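Local atomic coordinates of vinylacetyl-CoA Delta-isomerase (Nitrosopumilus maritimus SCM1, PDB entry 6VJR), a protein that binds FAD, a [4Fe-4S] cluster and an iron ion and probably dehydrates 4-hydroxybutyryl-CoA and isomerises vinylacetyl-CoA. Residues Q99-M107 / E139-M147; H186-I196 / G251-L259. All coordinates share one frame; numbering follows the deposited sequence. Where two conformers were deposited one is given.

Contact 1 comes first along the chain and closes before contact 2 opens; their centres lie about 10 Å apart. They meet in a mixed four-stranded sheet, where strand 143-146 of contact 1 runs parallel to strand 195-198 of contact 2, with probable backbone hydrogen bonds from His194 N to Val142 O and from Gly144 N to Trp195 O. Contact 2 also reaches a second sheet, through strands 177-188 and 254-259, while contact 1 brings in helix 101-121 and, with it, a cysteine ligand of the iron-sulfur cluster. Both hold the flavin of the same FAD, so the two sheets and the cluster-bearing helix meet at the flavin, with the cluster close by.

Contact 1: Q99-M107 / E139-M147; sequences QRCVGMDAM and ENLVIGGAM. With FAD (flavin-adenine dinucleotide), chain F; SF4 (iron/sulfur cluster), chain E.
Gly103 packs directly against Ile143 and Gly145, a buried helix-on-strand contact in which the start of helix 101-121 crosses strand 143-146, an outermost strand of its sheet within this chain, beside the flavin of an acyl-CoA dehydrogenase-like fold. The two axes come within 5.9 Å at 72°, an approach that rests on the glycines: Gly103 CA lies 3.2 Å from Ile143 O in a CA-H...O contact, and a beta carbon on either Gly103 or Gly145 would clash. Further along the helix, Met107 CE rests on Ile143 CG1.

Arg100 stretches its extended chain out along 140-142. Val142 CG2 covers one face of its guanidinium, near the rim and 3.9 Å from NE. NH2 makes a weak bond to Leu141 O at 3.1 Å and another, also weak, to Asn140 OD1 at the edge. NE donates at 2.8 Å to a water that in turn donates to Leu141 O, and NH1 is held by Thr45.

Cys101 SG binds FE4 of the cluster. Val102 has CG1 anti to its backbone N (chi1 -165°), which lays that methyl 3.4 Å from Gly145 O and turns the other, CG2, to within 3.7 Å of cluster atom S2. The same Gly145 O accepts a nearly straight bond from flavin N3 (3.0 Å, 165°), and Met147 N donates to flavin O2.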
loop_
_atom_site.group_PDB
_atom_site.type_symbol
_atom_site.label_atom_id
_atom_site.label_comp_id
_atom_site.label_asym_id
_atom_site.label_seq_id
_atom_site.Cartn_x
_atom_site.Cartn_y
_atom_site.Cartn_z
ATOM N N GLN A 99 13.662 -24.779 11.598
ATOM C CA GLN A 99 12.715 -25.762 12.120
ATOM C C GLN A 99 12.535 -25.813 13.635
ATOM O O GLN A 99 11.469 -26.231 14.081
ATOM C CB GLN A 99 13.087 -27.142 11.597
ATOM C CG GLN A 99 12.950 -27.250 10.096
ATOM C CD GLN A 99 13.944 -28.178 9.443
ATOM O OE1 GLN A 99 13.889 -29.406 9.624
ATOM N NE2 GLN A 99 14.849 -27.601 8.648
ATOM N N ARG A 100 13.543 -25.485 14.439
ATOM C CA ARG A 100 13.514 -25.872 15.856
ATOM C C ARG A 100 12.741 -24.856 16.749
ATOM O O ARG A 100 12.535 -25.091 17.960
ATOM C CB ARG A 100 15.002 -25.951 16.205
ATOM C CG ARG A 100 15.393 -27.013 17.209
ATOM C CD ARG A 100 16.878 -27.293 17.286
ATOM N NE ARG A 100 17.129 -27.887 18.597
ATOM C CZ ARG A 100 18.304 -28.125 19.081
ATOM N NH1 ARG A 100 19.374 -27.762 18.419
ATOM N NH2 ARG A 100 18.409 -28.729 20.276
ATOM N N CYS A 101 12.309 -23.726 16.170
ATOM C CA CYS A 101 11.579 -22.680 16.891
ATOM C C CYS A 101 10.245 -23.247 17.381
ATOM O O CYS A 101 9.764 -22.850 18.430
ATOM C CB CYS A 101 11.297 -21.432 16.039
ATOM S SG CYS A 101 12.791 -20.814 15.225
ATOM N N VAL A 102 9.566 -24.089 16.571
ATOM C CA VAL A 102 8.216 -24.533 16.921
ATOM C C VAL A 102 8.205 -25.253 18.271
ATOM O O VAL A 102 7.373 -24.993 19.169
ATOM C CB VAL A 102 7.620 -25.430 15.821
ATOM C CG1 VAL A 102 6.134 -25.561 16.024
ATOM C CG2 VAL A 102 7.905 -24.902 14.438
ATOM N N GLY A 103 9.177 -26.155 18.439
ATOM C CA GLY A 103 9.283 -26.923 19.682
ATOM C C GLY A 103 9.628 -26.039 20.879
ATOM O O GLY A 103 9.137 -26.256 21.999
ATOM N N MET A 104 10.493 -25.039 20.652
ATOM C CA MET A 104 10.845 -24.093 21.704
ATOM C C MET A 104 9.622 -23.322 22.193
ATOM O O MET A 104 9.351 -23.279 23.390
ATOM C CB MET A 104 11.906 -23.121 21.186
ATOM C CG MET A 104 12.341 -22.069 22.152
ATOM S SD MET A 104 13.538 -20.934 21.403
ATOM C CE MET A 104 12.487 -20.081 20.244
ATOM N N ASP A 105 8.788 -22.854 21.240
ATOM C CA ASP A 105 7.581 -22.110 21.580
ATOM C C ASP A 105 6.537 -23.029 22.237
ATOM O O ASP A 105 5.824 -22.624 23.165
ATOM C CB ASP A 105 7.146 -21.376 20.320
ATOM C CG ASP A 105 8.115 -20.278 19.850
ATOM O OD1 ASP A 105 8.845 -19.697 20.709
ATOM O OD2 ASP A 105 8.096 -19.933 18.638
ATOM N N ALA A 106 6.417 -24.261 21.736
ATOM C CA ALA A 106 5.536 -25.252 22.340
ATOM C C ALA A 106 5.921 -25.496 23.801
ATOM O O ALA A 106 5.043 -25.483 24.665
ATOM C CB ALA A 106 5.581 -26.552 21.546
ATOM N N MET A 107 7.215 -25.674 24.072
ATOM C CA MET A 107 7.665 -26.006 25.429
ATOM C C MET A 107 7.410 -24.835 26.377
ATOM O O MET A 107 6.994 -25.012 27.522
ATOM C CB MET A 107 9.123 -26.465 25.452
ATOM C CG MET A 107 9.196 -27.834 24.788
ATOM S SD MET A 107 10.544 -28.873 25.296
ATOM C CE MET A 107 11.751 -27.840 24.486
ATOM N N GLU A 139 19.806 -34.520 26.980
ATOM C CA GLU A 139 20.157 -35.254 25.775
ATOM C C GLU A 139 20.380 -34.323 24.573
ATOM O O GLU A 139 21.027 -34.735 23.620
ATOM C CB GLU A 139 19.098 -36.318 25.502
ATOM C CG GLU A 139 18.976 -37.326 26.638
ATOM C CD GLU A 139 18.026 -38.492 26.430
ATOM O OE1 GLU A 139 17.712 -39.214 27.423
ATOM O OE2 GLU A 139 17.581 -38.682 25.280
ATOM N N ASN A 140 19.920 -33.071 24.652
ATOM C CA ASN A 140 20.108 -32.047 23.621
ATOM C C ASN A 140 19.387 -32.409 22.325
ATOM O O ASN A 140 20.025 -32.500 21.278
ATOM C CB ASN A 140 21.574 -31.700 23.395
ATOM C CG ASN A 140 21.747 -30.364 22.718
ATOM O OD1 ASN A 140 20.794 -29.589 22.561
ATOM N ND2 ASN A 140 22.947 -30.077 22.279
ATOM N N LEU A 141 18.061 -32.613 22.420
ATOM C CA LEU A 141 17.236 -33.169 21.348
ATOM C C LEU A 141 16.484 -32.080 20.578
ATOM O O LEU A 141 16.368 -30.937 21.019
ATOM C CB LEU A 141 16.257 -34.193 21.943
ATOM C CG LEU A 141 16.942 -35.309 22.738
ATOM C CD1 LEU A 141 15.936 -36.351 23.220
ATOM C CD2 LEU A 141 18.058 -35.962 21.934
ATOM N N VAL A 142 15.967 -32.478 19.424
ATOM C CA VAL A 142 15.120 -31.650 18.563
ATOM C C VAL A 142 13.667 -32.052 18.799
ATOM O O VAL A 142 13.316 -33.244 18.711
ATOM C CB VAL A 142 15.536 -31.833 17.090
ATOM C CG1 VAL A 142 14.578 -31.130 16.130
ATOM C CG2 VAL A 142 16.983 -31.380 16.854
ATOM N N ILE A 143 12.839 -31.030 19.090
ATOM C CA ILE A 143 11.449 -31.228 19.469
ATOM C C ILE A 143 10.558 -30.555 18.424
ATOM O O ILE A 143 10.696 -29.366 18.181
ATOM C CB ILE A 143 11.170 -30.606 20.842
ATOM C CG1 ILE A 143 12.226 -30.967 21.914
ATOM C CG2 ILE A 143 9.736 -30.930 21.283
ATOM C CD1 ILE A 143 12.397 -32.441 22.174
ATOM N N GLY A 144 9.657 -31.326 17.830
ATOM C CA GLY A 144 8.608 -30.813 16.972
ATOM C C GLY A 144 7.399 -30.321 17.784
ATOM O O GLY A 144 7.056 -30.885 18.807
ATOM N N GLY A 145 6.651 -29.366 17.201
ATOM C CA GLY A 145 5.461 -28.832 17.817
ATOM C C GLY A 145 4.313 -29.090 16.887
ATOM O O GLY A 145 4.190 -28.402 15.884
ATOM N N ALA A 146 3.498 -30.080 17.242
ATOM C CA ALA A 146 2.502 -30.575 16.327
ATOM C C ALA A 146 1.105 -30.180 16.789
ATOM O O ALA A 146 0.403 -30.958 17.451
ATOM C CB ALA A 146 2.653 -32.075 16.154
ATOM N N MET A 147 0.664 -29.011 16.307
ATOM C CA MET A 147 -0.625 -28.480 16.724
ATOM C C MET A 147 -1.682 -28.665 15.638
ATOM O O MET A 147 -2.767 -29.173 15.910
ATOM C CB MET A 147 -0.469 -27.010 17.115
ATOM C CG MET A 147 -1.788 -26.321 17.402
ATOM S SD MET A 147 -1.642 -24.717 18.215
ATOM C CE MET A 147 -1.012 -25.210 19.824
HETATM P PA FAD F . -7.175 -22.788 6.634
HETATM O O1A FAD F . -7.612 -22.746 8.040
HETATM O O2A FAD F . -7.839 -23.757 5.740
HETATM O O5B FAD F . -7.179 -21.279 6.125
HETATM C C5B FAD F . -7.559 -20.925 4.773
HETATM C C4B FAD F . -8.321 -19.633 4.817
HETATM O O4B FAD F . -9.625 -19.863 5.406
HETATM C C3B FAD F . -7.689 -18.477 5.617
HETATM O O3B FAD F . -7.945 -17.227 4.971
HETATM C C2B FAD F . -8.424 -18.541 6.950
HETATM O O2B FAD F . -8.456 -17.346 7.716
HETATM C C1B FAD F . -9.822 -18.964 6.491
HETATM N N9A FAD F . -10.576 -19.688 7.507
HETATM C C8A FAD F . -10.361 -20.941 8.040
HETATM N N7A FAD F . -11.248 -21.325 8.922
HETATM C C5A FAD F . -12.103 -20.242 9.006
HETATM C C6A FAD F . -13.262 -20.016 9.778
HETATM N N6A FAD F . -13.780 -20.937 10.592
HETATM N N1A FAD F . -13.853 -18.803 9.678
HETATM C C2A FAD F . -13.336 -17.907 8.818
HETATM N N3A FAD F . -12.281 -18.012 8.014
HETATM C C4A FAD F . -11.689 -19.215 8.157
HETATM N N1 FAD F . 1.491 -26.110 12.181
HETATM C C2 FAD F . 1.975 -26.896 13.199
HETATM O O2 FAD F . 1.252 -27.332 14.109
HETATM N N3 FAD F . 3.332 -27.154 13.250
HETATM C C4 FAD F . 4.273 -26.736 12.354
HETATM O O4 FAD F . 5.433 -27.102 12.419
HETATM C C4X FAD F . 3.726 -25.990 11.231
HETATM N N5 FAD F . 4.568 -25.564 10.284
HETATM C C5X FAD F . 4.016 -25.060 9.126
HETATM C C6 FAD F . 4.822 -24.811 8.006
HETATM C C7 FAD F . 4.293 -24.350 6.810
HETATM C C7M FAD F . 5.182 -24.198 5.600
HETATM C C8 FAD F . 2.934 -23.979 6.757
HETATM C C8M FAD F . 2.359 -23.371 5.511
HETATM C C9 FAD F . 2.135 -24.130 7.865
HETATM C C9A FAD F . 2.659 -24.703 9.052
HETATM N N10 FAD F . 1.849 -24.986 10.151
HETATM C C10 FAD F . 2.322 -25.719 11.240
HETATM C "C1'" FAD F . 0.394 -24.860 9.937
HETATM C "C2'" FAD F . -0.230 -23.491 10.060
HETATM O "O2'" FAD F . -0.392 -23.214 11.452
HETATM C "C3'" FAD F . -1.588 -23.471 9.345
HETATM O "O3'" FAD F . -1.302 -23.533 7.960
HETATM C "C4'" FAD F . -2.508 -22.297 9.716
HETATM O "O4'" FAD F . -2.999 -22.441 11.055
HETATM C "C5'" FAD F . -3.692 -22.162 8.777
HETATM O "O5'" FAD F . -4.442 -23.365 8.780
HETATM P P FAD F . -4.764 -24.117 7.455
HETATM O O1P FAD F . -3.558 -24.420 6.682
HETATM O O2P FAD F . -5.667 -25.223 7.811
HETATM O O3P FAD F . -5.589 -23.098 6.533
HETATM FE FE1 SF4 E . 9.088 -20.851 12.032
HETATM FE FE2 SF4 E . 11.128 -19.390 10.909
HETATM FE FE3 SF4 E . 11.156 -21.985 10.719
HETATM FE FE4 SF4 E . 11.777 -20.829 13.060
HETATM S S1 SF4 E . 12.991 -20.769 11.179
HETATM S S2 SF4 E . 10.333 -22.657 12.744
HETATM S S3 SF4 E . 10.244 -19.072 13.032
HETATM S S4 SF4 E . 9.524 -20.647 9.866
HETATM O O HOH W 1 10.608 -27.198 16.196
HETATM O O HOH W 2 14.895 -28.626 20.160
HETATM O O HOH W 3 12.450 -27.701 18.750
#

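Contact 2: H186-I196 / G251-L259; sequences HQTGCINSHWI and GGQEALIIL. With FAD (flavin-adenine dinucleotide), chain F.
Gln187 and Ala255 are joined by backbone bonds in both directions, Gln187 N donating to Ala255 O at 2.9 Å and Ala255 N returning a longer bond to Gln187 O. Two residues on, Gly189 N donates to Gln253 O. Gly189 sits in a type II turn from Gln187 to Cys190, where its positive phi suits a glycine.

Side-chain polar contacts centre on Gln253. Its chain runs out extended from a CG anti to the backbone N (chi1 164°), carrying the amide to the backbone just past the turn: OE1 takes weak bonds from Ile191 N (3.0 Å) and Asn192 N, while NE2 gives a weak one to Asn192 OD1, the two amide planes being 48° apart. NE2 is also bonded to Tyr228, and Asn192 ND2 to Ser38 and Gln99.

The pairing belongs to the beta domain of the acyl-CoA dehydrogenase-like fold, where strands 177-188 and 254-259 run antiparallel and one end faces the flavin. Thr188 grips the ring system twice, N donating to O4 at 2.9 Å and OG1 to N5 at 2.8 Å. Gln187 NE2 donates to flavin O2 (3.1 Å, 156°) and to Ala185 O. Replacing Gln187 with a leucine would probably leave O2 with one donor fewer and Ala185 O without this mate. His186 lays CB 3.4 Å from flavin C9A, its ND1 bonded to Thr390 of the second subunit.

Apolar contacts gather on the face of Ala255 and Gln187. Ala255 CB meets Cys190 SG at 3.7 Å and also touches Ile191 CD1. Ile257 CD1 presses on Gln187 CG and Cys190 CB, and meets Ile196 CD1 tip to tip at 4.1 Å.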
loop_
_atom_site.group_PDB
_atom_site.type_symbol
_atom_site.label_atom_id
_atom_site.label_comp_id
_atom_site.label_asym_id
_atom_site.label_seq_id
_atom_site.Cartn_x
_atom_site.Cartn_y
_atom_site.Cartn_z
ATOM N N HIS A 186 1.282 -30.163 7.869
ATOM C CA HIS A 186 2.240 -29.067 7.671
ATOM C C HIS A 186 3.372 -29.071 8.702
ATOM O O HIS A 186 3.808 -28.013 9.149
ATOM C CB HIS A 186 1.568 -27.700 7.793
ATOM C CG HIS A 186 0.184 -27.673 7.252
ATOM N ND1 HIS A 186 -0.189 -27.754 5.924
ATOM C CD2 HIS A 186 -0.946 -27.555 7.968
ATOM C CE1 HIS A 186 -1.507 -27.710 5.870
ATOM N NE2 HIS A 186 -1.984 -27.568 7.096
ATOM N N GLN A 187 3.775 -30.237 9.155
ATOM C CA GLN A 187 4.641 -30.306 10.336
ATOM C C GLN A 187 6.114 -30.098 10.040
ATOM O O GLN A 187 6.749 -30.934 9.401
ATOM C CB GLN A 187 4.378 -31.650 11.006
ATOM C CG GLN A 187 2.990 -31.733 11.602
ATOM C CD GLN A 187 2.746 -30.684 12.653
ATOM O OE1 GLN A 187 3.597 -30.439 13.489
ATOM N NE2 GLN A 187 1.580 -30.048 12.631
ATOM N N THR A 188 6.619 -28.965 10.522
ATOM C CA THR A 188 7.961 -28.500 10.248
ATOM C C THR A 188 8.977 -29.412 10.938
ATOM O O THR A 188 8.962 -29.536 12.158
ATOM C CB THR A 188 8.090 -27.031 10.709
ATOM O OG1 THR A 188 7.241 -26.208 9.899
ATOM C CG2 THR A 188 9.506 -26.521 10.576
ATOM N N GLY A 189 9.890 -29.970 10.130
ATOM C CA GLY A 189 11.041 -30.686 10.651
ATOM C C GLY A 189 10.693 -31.955 11.420
ATOM O O GLY A 189 11.536 -32.483 12.140
ATOM N N CYS A 190 9.477 -32.468 11.294
ATOM C CA CYS A 190 9.064 -33.595 12.135
ATOM C C CYS A 190 9.932 -34.844 11.944
ATOM O O CYS A 190 10.332 -35.509 12.914
ATOM C CB CYS A 190 7.594 -33.939 11.935
ATOM S SG CYS A 190 7.075 -34.268 10.233
ATOM N N ILE A 191 10.287 -35.146 10.706
ATOM C CA ILE A 191 11.122 -36.286 10.363
ATOM C C ILE A 191 12.553 -36.093 10.887
ATOM O O ILE A 191 13.258 -37.073 11.121
ATOM C CB ILE A 191 11.027 -36.566 8.853
ATOM C CG1 ILE A 191 9.579 -37.009 8.523
ATOM C CG2 ILE A 191 12.044 -37.602 8.388
ATOM C CD1 ILE A 191 9.222 -36.789 7.066
ATOM N N ASN A 192 12.957 -34.827 11.070
ATOM C CA ASN A 192 14.261 -34.427 11.563
ATOM C C ASN A 192 14.281 -34.285 13.085
ATOM O O ASN A 192 15.277 -33.859 13.614
ATOM C CB ASN A 192 14.693 -33.115 10.903
ATOM C CG ASN A 192 14.792 -33.240 9.401
ATOM O OD1 ASN A 192 14.847 -34.347 8.859
ATOM N ND2 ASN A 192 14.845 -32.112 8.713
ATOM N N SER A 193 13.178 -34.621 13.756
ATOM C CA SER A 193 13.018 -34.433 15.183
ATOM C C SER A 193 13.213 -35.762 15.927
ATOM O O SER A 193 13.024 -36.842 15.356
ATOM C CB SER A 193 11.634 -33.880 15.497
ATOM O OG SER A 193 11.350 -32.609 14.906
ATOM N N HIS A 194 13.508 -35.663 17.228
ATOM C CA HIS A 194 13.605 -36.795 18.141
ATOM C C HIS A 194 12.270 -37.083 18.844
ATOM O O HIS A 194 11.913 -38.249 19.063
ATOM C CB HIS A 194 14.747 -36.583 19.139
ATOM C CG HIS A 194 16.075 -36.380 18.509
ATOM N ND1 HIS A 194 16.664 -35.138 18.454
ATOM C CD2 HIS A 194 16.886 -37.198 17.823
ATOM C CE1 HIS A 194 17.845 -35.246 17.844
ATOM N NE2 HIS A 194 17.988 -36.490 17.423
ATOM N N TRP A 195 11.592 -36.022 19.278
ATOM C CA TRP A 195 10.286 -36.081 19.910
ATOM C C TRP A 195 9.366 -35.080 19.230
ATOM O O TRP A 195 9.843 -34.047 18.772
ATOM C CB TRP A 195 10.349 -35.744 21.394
ATOM C CG TRP A 195 11.094 -36.772 22.194
ATOM C CD1 TRP A 195 12.435 -36.905 22.368
ATOM C CD2 TRP A 195 10.484 -37.849 22.913
ATOM N NE1 TRP A 195 12.705 -37.991 23.163
ATOM C CE2 TRP A 195 11.523 -38.588 23.508
ATOM C CE3 TRP A 195 9.159 -38.225 23.146
ATOM C CZ2 TRP A 195 11.272 -39.708 24.284
ATOM C CZ3 TRP A 195 8.914 -39.343 23.898
ATOM C CH2 TRP A 195 9.959 -40.064 24.467
ATOM N N ILE A 196 8.071 -35.374 19.261
ATOM C CA ILE A 196 7.027 -34.507 18.726
ATOM C C ILE A 196 5.957 -34.353 19.808
ATOM O O ILE A 196 5.536 -35.359 20.414
ATOM C CB ILE A 196 6.454 -35.128 17.457
ATOM C CG1 ILE A 196 7.550 -35.195 16.361
ATOM C CG2 ILE A 196 5.247 -34.331 16.996
ATOM C CD1 ILE A 196 7.268 -36.156 15.240
ATOM N N GLY A 251 17.464 -26.067 3.363
ATOM C CA GLY A 251 16.049 -25.992 3.022
ATOM C C GLY A 251 15.187 -26.340 4.229
ATOM O O GLY A 251 15.686 -26.664 5.329
ATOM N N GLY A 252 13.883 -26.349 3.984
ATOM C CA GLY A 252 12.916 -26.697 5.014
ATOM C C GLY A 252 12.255 -28.036 4.714
ATOM O O GLY A 252 12.584 -28.718 3.744
ATOM N N GLN A 253 11.386 -28.457 5.630
ATOM C CA GLN A 253 10.745 -29.758 5.551
ATOM C C GLN A 253 9.377 -29.641 6.201
ATOM O O GLN A 253 9.289 -29.157 7.334
ATOM C CB GLN A 253 11.542 -30.784 6.381
ATOM C CG GLN A 253 10.785 -32.081 6.704
ATOM C CD GLN A 253 11.625 -33.014 7.549
ATOM O OE1 GLN A 253 11.472 -33.114 8.774
ATOM N NE2 GLN A 253 12.542 -33.679 6.874
ATOM N N GLU A 254 8.370 -30.158 5.494
ATOM C CA GLU A 254 7.042 -30.339 6.048
ATOM C C GLU A 254 6.564 -31.752 5.726
ATOM O O GLU A 254 6.902 -32.313 4.663
ATOM C CB GLU A 254 6.072 -29.305 5.472
ATOM C CG GLU A 254 6.541 -27.861 5.649
ATOM C CD GLU A 254 7.492 -27.357 4.560
ATOM O OE1 GLU A 254 7.224 -27.565 3.346
ATOM O OE2 GLU A 254 8.505 -26.701 4.931
ATOM N N ALA A 255 5.754 -32.318 6.646
ATOM C CA ALA A 255 5.099 -33.586 6.358
ATOM C C ALA A 255 3.752 -33.645 7.084
ATOM O O ALA A 255 3.542 -32.962 8.080
ATOM C CB ALA A 255 5.992 -34.755 6.744
ATOM N N LEU A 256 2.885 -34.531 6.592
ATOM C CA LEU A 256 1.654 -34.920 7.257
ATOM C C LEU A 256 1.955 -36.126 8.141
ATOM O O LEU A 256 2.457 -37.144 7.670
ATOM C CB LEU A 256 0.643 -35.250 6.165
ATOM C CG LEU A 256 -0.731 -35.731 6.622
ATOM C CD1 LEU A 256 -1.504 -34.725 7.428
ATOM C CD2 LEU A 256 -1.524 -36.226 5.436
ATOM N N ILE A 257 1.636 -35.988 9.421
ATOM C CA ILE A 257 1.844 -37.046 10.395
ATOM C C ILE A 257 0.500 -37.731 10.643
ATOM O O ILE A 257 -0.467 -37.114 11.112
ATOM C CB ILE A 257 2.388 -36.499 11.707
ATOM C CG1 ILE A 257 3.586 -35.573 11.540
ATOM C CG2 ILE A 257 2.709 -37.676 12.633
ATOM C CD1 ILE A 257 4.094 -35.027 12.856
ATOM N N ILE A 258 0.428 -38.992 10.252
ATOM C CA ILE A 258 -0.748 -39.799 10.520
ATOM C C ILE A 258 -0.532 -40.580 11.809
ATOM O O ILE A 258 0.537 -41.143 12.008
ATOM C CB ILE A 258 -1.082 -40.742 9.362
ATOM C CG1 ILE A 258 -0.994 -40.058 7.989
ATOM C CG2 ILE A 258 -2.441 -41.403 9.640
ATOM C CD1 ILE A 258 -2.006 -38.953 7.782
ATOM N N LEU A 259 -1.558 -40.600 12.674
ATOM C CA LEU A 259 -1.534 -41.337 13.932
ATOM C C LEU A 259 -2.633 -42.395 13.953
ATOM O O LEU A 259 -3.823 -42.059 13.804
ATOM C CB LEU A 259 -1.773 -40.340 15.065
ATOM C CG LEU A 259 -0.885 -39.089 15.057
ATOM C CD1 LEU A 259 -1.446 -37.959 15.902
ATOM C CD2 LEU A 259 0.492 -39.424 15.506
HETATM P PA FAD F . -7.175 -22.788 6.634
HETATM O O1A FAD F . -7.612 -22.746 8.040
HETATM O O2A FAD F . -7.839 -23.757 5.740
HETATM O O5B FAD F . -7.179 -21.279 6.125
HETATM C C5B FAD F . -7.559 -20.925 4.773
HETATM C C4B FAD F . -8.321 -19.633 4.817
HETATM O O4B FAD F . -9.625 -19.863 5.406
HETATM C C3B FAD F . -7.689 -18.477 5.617
HETATM O O3B FAD F . -7.945 -17.227 4.971
HETATM C C2B FAD F . -8.424 -18.541 6.950
HETATM O O2B FAD F . -8.456 -17.346 7.716
HETATM C C1B FAD F . -9.822 -18.964 6.491
HETATM N N9A FAD F . -10.576 -19.688 7.507
HETATM C C8A FAD F . -10.361 -20.941 8.040
HETATM N N7A FAD F . -11.248 -21.325 8.922
HETATM C C5A FAD F . -12.103 -20.242 9.006
HETATM C C6A FAD F . -13.262 -20.016 9.778
HETATM N N6A FAD F . -13.780 -20.937 10.592
HETATM N N1A FAD F . -13.853 -18.803 9.678
HETATM C C2A FAD F . -13.336 -17.907 8.818
HETATM N N3A FAD F . -12.281 -18.012 8.014
HETATM C C4A FAD F . -11.689 -19.215 8.157
HETATM N N1 FAD F . 1.491 -26.110 12.181
HETATM C C2 FAD F . 1.975 -26.896 13.199
HETATM O O2 FAD F . 1.252 -27.332 14.109
HETATM N N3 FAD F . 3.332 -27.154 13.250
HETATM C C4 FAD F . 4.273 -26.736 12.354
HETATM O O4 FAD F . 5.433 -27.102 12.419
HETATM C C4X FAD F . 3.726 -25.990 11.231
HETATM N N5 FAD F . 4.568 -25.564 10.284
HETATM C C5X FAD F . 4.016 -25.060 9.126
HETATM C C6 FAD F . 4.822 -24.811 8.006
HETATM C C7 FAD F . 4.293 -24.350 6.810
HETATM C C7M FAD F . 5.182 -24.198 5.600
HETATM C C8 FAD F . 2.934 -23.979 6.757
HETATM C C8M FAD F . 2.359 -23.371 5.511
HETATM C C9 FAD F . 2.135 -24.130 7.865
HETATM C C9A FAD F . 2.659 -24.703 9.052
HETATM N N10 FAD F . 1.849 -24.986 10.151
HETATM C C10 FAD F . 2.322 -25.719 11.240
HETATM C "C1'" FAD F . 0.394 -24.860 9.937
HETATM C "C2'" FAD F . -0.230 -23.491 10.060
HETATM O "O2'" FAD F . -0.392 -23.214 11.452
HETATM C "C3'" FAD F . -1.588 -23.471 9.345
HETATM O "O3'" FAD F . -1.302 -23.533 7.960
HETATM C "C4'" FAD F . -2.508 -22.297 9.716
HETATM O "O4'" FAD F . -2.999 -22.441 11.055
HETATM C "C5'" FAD F . -3.692 -22.162 8.777
HETATM O "O5'" FAD F . -4.442 -23.365 8.780
HETATM P P FAD F . -4.764 -24.117 7.455
HETATM O O1P FAD F . -3.558 -24.420 6.682
HETATM O O2P FAD F . -5.667 -25.223 7.811
HETATM O O3P FAD F . -5.589 -23.098 6.533
#